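Local structure of cytochrome P450 (Zobellia galactanivorans, 6G5O) at residues 328-331 / 332-335. The protein belongs to the cytochrome P450 family and holds a haem whose iron is bound on one face by a cysteine thiolate. Numbering follows the deposited sequence.
Sequences HNCL and GATH. With HEM (protoporphyrin IX containing Fe), chain C.
Cys330 and Ala333 meet across a type I beta turn, in which Ala333 N gives a weak hydrogen bond of 3.3 Å to Cys330 O and the methyl of Ala333 lies 4.1 Å from Cys330 CB. The turn leads straight into helix 333-350. Two waters extend the polar contacts. Leu331 O accepts from both, and the oxygen of one in turn accepts from His335 N at 3.0 Å while the other bridges to Thr334 OG1, so the first turn of the helix is tied back to the loop through solvent.

On the haem side, the cysteine coordinates the metal. With its sulfur anti to the backbone N (chi1 -174°), Cys330 directs SG to the iron at 2.3 Å, and a water oxygen lies 2.2 Å from the iron on the other face of the porphyrin. This is the proximal cysteine loop of the P450 fold, in which the loop supplies the axial thiolate and the following helix, the L helix of the family, starts on the same face of the porphyrin as the thiolate. Gly332, which has no side chain, lies with its CA 3.5 Å from haem C3C, its backbone close against the porphyrin.

At the porphyrin rim, His328 ND1 donates to propionate oxygen O1D at 2.8 Å, nearly straight at 166° and in the plane of the imidazole. Leu331 CB lies 3.9 Å from haem methyl CMD, and the side chain also touches helix 79-92.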
# COMPACT_ATOMS: atom_id res chain seq x y z
N HIS A 328 11.61 5.23 -5.64
CA HIS A 328 11.02 4.35 -4.63
C HIS A 328 9.65 3.81 -5.01
O HIS A 328 8.93 3.34 -4.14
CB HIS A 328 10.98 5.09 -3.30
CG HIS A 328 12.34 5.43 -2.77
ND1 HIS A 328 13.03 4.57 -1.95
CD2 HIS A 328 13.15 6.50 -2.96
CE1 HIS A 328 14.19 5.12 -1.63
NE2 HIS A 328 14.30 6.27 -2.25
N ASN A 329 9.27 3.82 -6.30
CA ASN A 329 7.94 3.33 -6.63
C ASN A 329 7.72 1.92 -6.07
O ASN A 329 8.65 1.09 -6.00
CB ASN A 329 7.62 3.40 -8.13
CG ASN A 329 8.45 2.43 -8.96
OD1 ASN A 329 9.53 2.79 -9.45
ND2 ASN A 329 7.97 1.19 -9.09
N CYS A 330 6.49 1.66 -5.64
CA CYS A 330 6.16 0.45 -4.85
C CYS A 330 6.62 -0.89 -5.44
O CYS A 330 6.13 -1.30 -6.49
CB CYS A 330 4.65 0.37 -4.63
SG CYS A 330 4.12 -0.96 -3.55
N LEU A 331 7.49 -1.57 -4.69
CA LEU A 331 7.91 -2.95 -5.05
C LEU A 331 6.81 -4.00 -4.90
O LEU A 331 6.83 -5.03 -5.57
CB LEU A 331 9.14 -3.38 -4.21
CG LEU A 331 10.50 -2.90 -4.73
CD1 LEU A 331 11.63 -3.18 -3.74
CD2 LEU A 331 10.83 -3.61 -6.02
N GLY A 332 5.88 -3.79 -3.98
CA GLY A 332 4.71 -4.68 -3.83
C GLY A 332 3.61 -4.50 -4.87
O GLY A 332 2.56 -5.15 -4.80
N ALA A 333 3.84 -3.61 -5.85
CA ALA A 333 2.77 -3.20 -6.75
C ALA A 333 2.24 -4.37 -7.57
O ALA A 333 1.02 -4.51 -7.77
CB ALA A 333 3.25 -2.08 -7.65
N THR A 334 3.16 -5.21 -8.03
CA THR A 334 2.82 -6.38 -8.80
C THR A 334 1.95 -7.40 -8.01
O THR A 334 0.91 -7.90 -8.51
CB THR A 334 4.09 -7.08 -9.28
OG1 THR A 334 4.94 -6.16 -9.96
CG2 THR A 334 3.75 -8.20 -10.28
N HIS A 335 2.37 -7.69 -6.79
CA HIS A 335 1.59 -8.54 -5.88
C HIS A 335 0.18 -8.00 -5.66
O HIS A 335 -0.86 -8.72 -5.81
CB HIS A 335 2.35 -8.63 -4.54
CG HIS A 335 1.68 -9.51 -3.53
ND1 HIS A 335 1.54 -10.87 -3.71
CD2 HIS A 335 1.12 -9.21 -2.34
CE1 HIS A 335 0.90 -11.36 -2.67
NE2 HIS A 335 0.64 -10.38 -1.82
CHA HEM C . 6.81 1.74 -1.64
CHB HEM C . 2.01 2.22 -1.93
CHC HEM C . 1.47 -2.53 -1.36
CHD HEM C . 6.15 -2.92 -0.45
C1A HEM C . 5.55 2.27 -1.79
C2A HEM C . 5.27 3.65 -2.03
C3A HEM C . 3.95 3.76 -2.12
C4A HEM C . 3.37 2.48 -1.92
CMA HEM C . 3.24 5.04 -2.39
CAA HEM C . 6.24 4.81 -2.22
CBA HEM C . 6.82 5.22 -0.88
CGA HEM C . 7.86 6.30 -1.03
O1A HEM C . 8.70 6.45 -0.15
O2A HEM C . 7.93 7.05 -2.03
C1B HEM C . 1.45 0.97 -1.81
C2B HEM C . 0.08 0.74 -2.01
C3B HEM C . -0.11 -0.61 -1.83
C4B HEM C . 1.25 -1.17 -1.53
CMB HEM C . -0.96 1.78 -2.30
CAB HEM C . -1.28 -1.48 -1.95
CBB HEM C . -2.45 -1.13 -2.46
C1C HEM C . 2.69 -3.07 -1.07
C2C HEM C . 2.91 -4.40 -0.70
C3C HEM C . 4.25 -4.51 -0.38
C4C HEM C . 4.82 -3.23 -0.60
CMC HEM C . 1.91 -5.50 -0.65
CAC HEM C . 4.99 -5.70 0.04
CBC HEM C . 4.51 -6.93 0.22
C1D HEM C . 6.70 -1.67 -0.77
C2D HEM C . 8.15 -1.42 -0.73
C3D HEM C . 8.36 -0.14 -1.07
C4D HEM C . 7.01 0.41 -1.28
CMD HEM C . 9.18 -2.46 -0.41
CAD HEM C . 9.69 0.57 -1.18
CBD HEM C . 10.28 0.68 -2.59
CGD HEM C . 11.66 1.35 -2.56
O1D HEM C . 12.06 1.98 -1.52
O2D HEM C . 12.46 1.31 -3.56
NA HEM C . 4.36 1.57 -1.68
NB HEM C . 2.10 -0.17 -1.52
NC HEM C . 3.83 -2.36 -0.98
ND HEM C . 6.09 -0.55 -1.11
FE HEM C . 4.19 -0.35 -1.32
O HOH W 1 5.24 -7.33 -5.99
O HOH W 2 6.96 -5.30 -8.18
O HOH W 3 3.77 0.27 0.80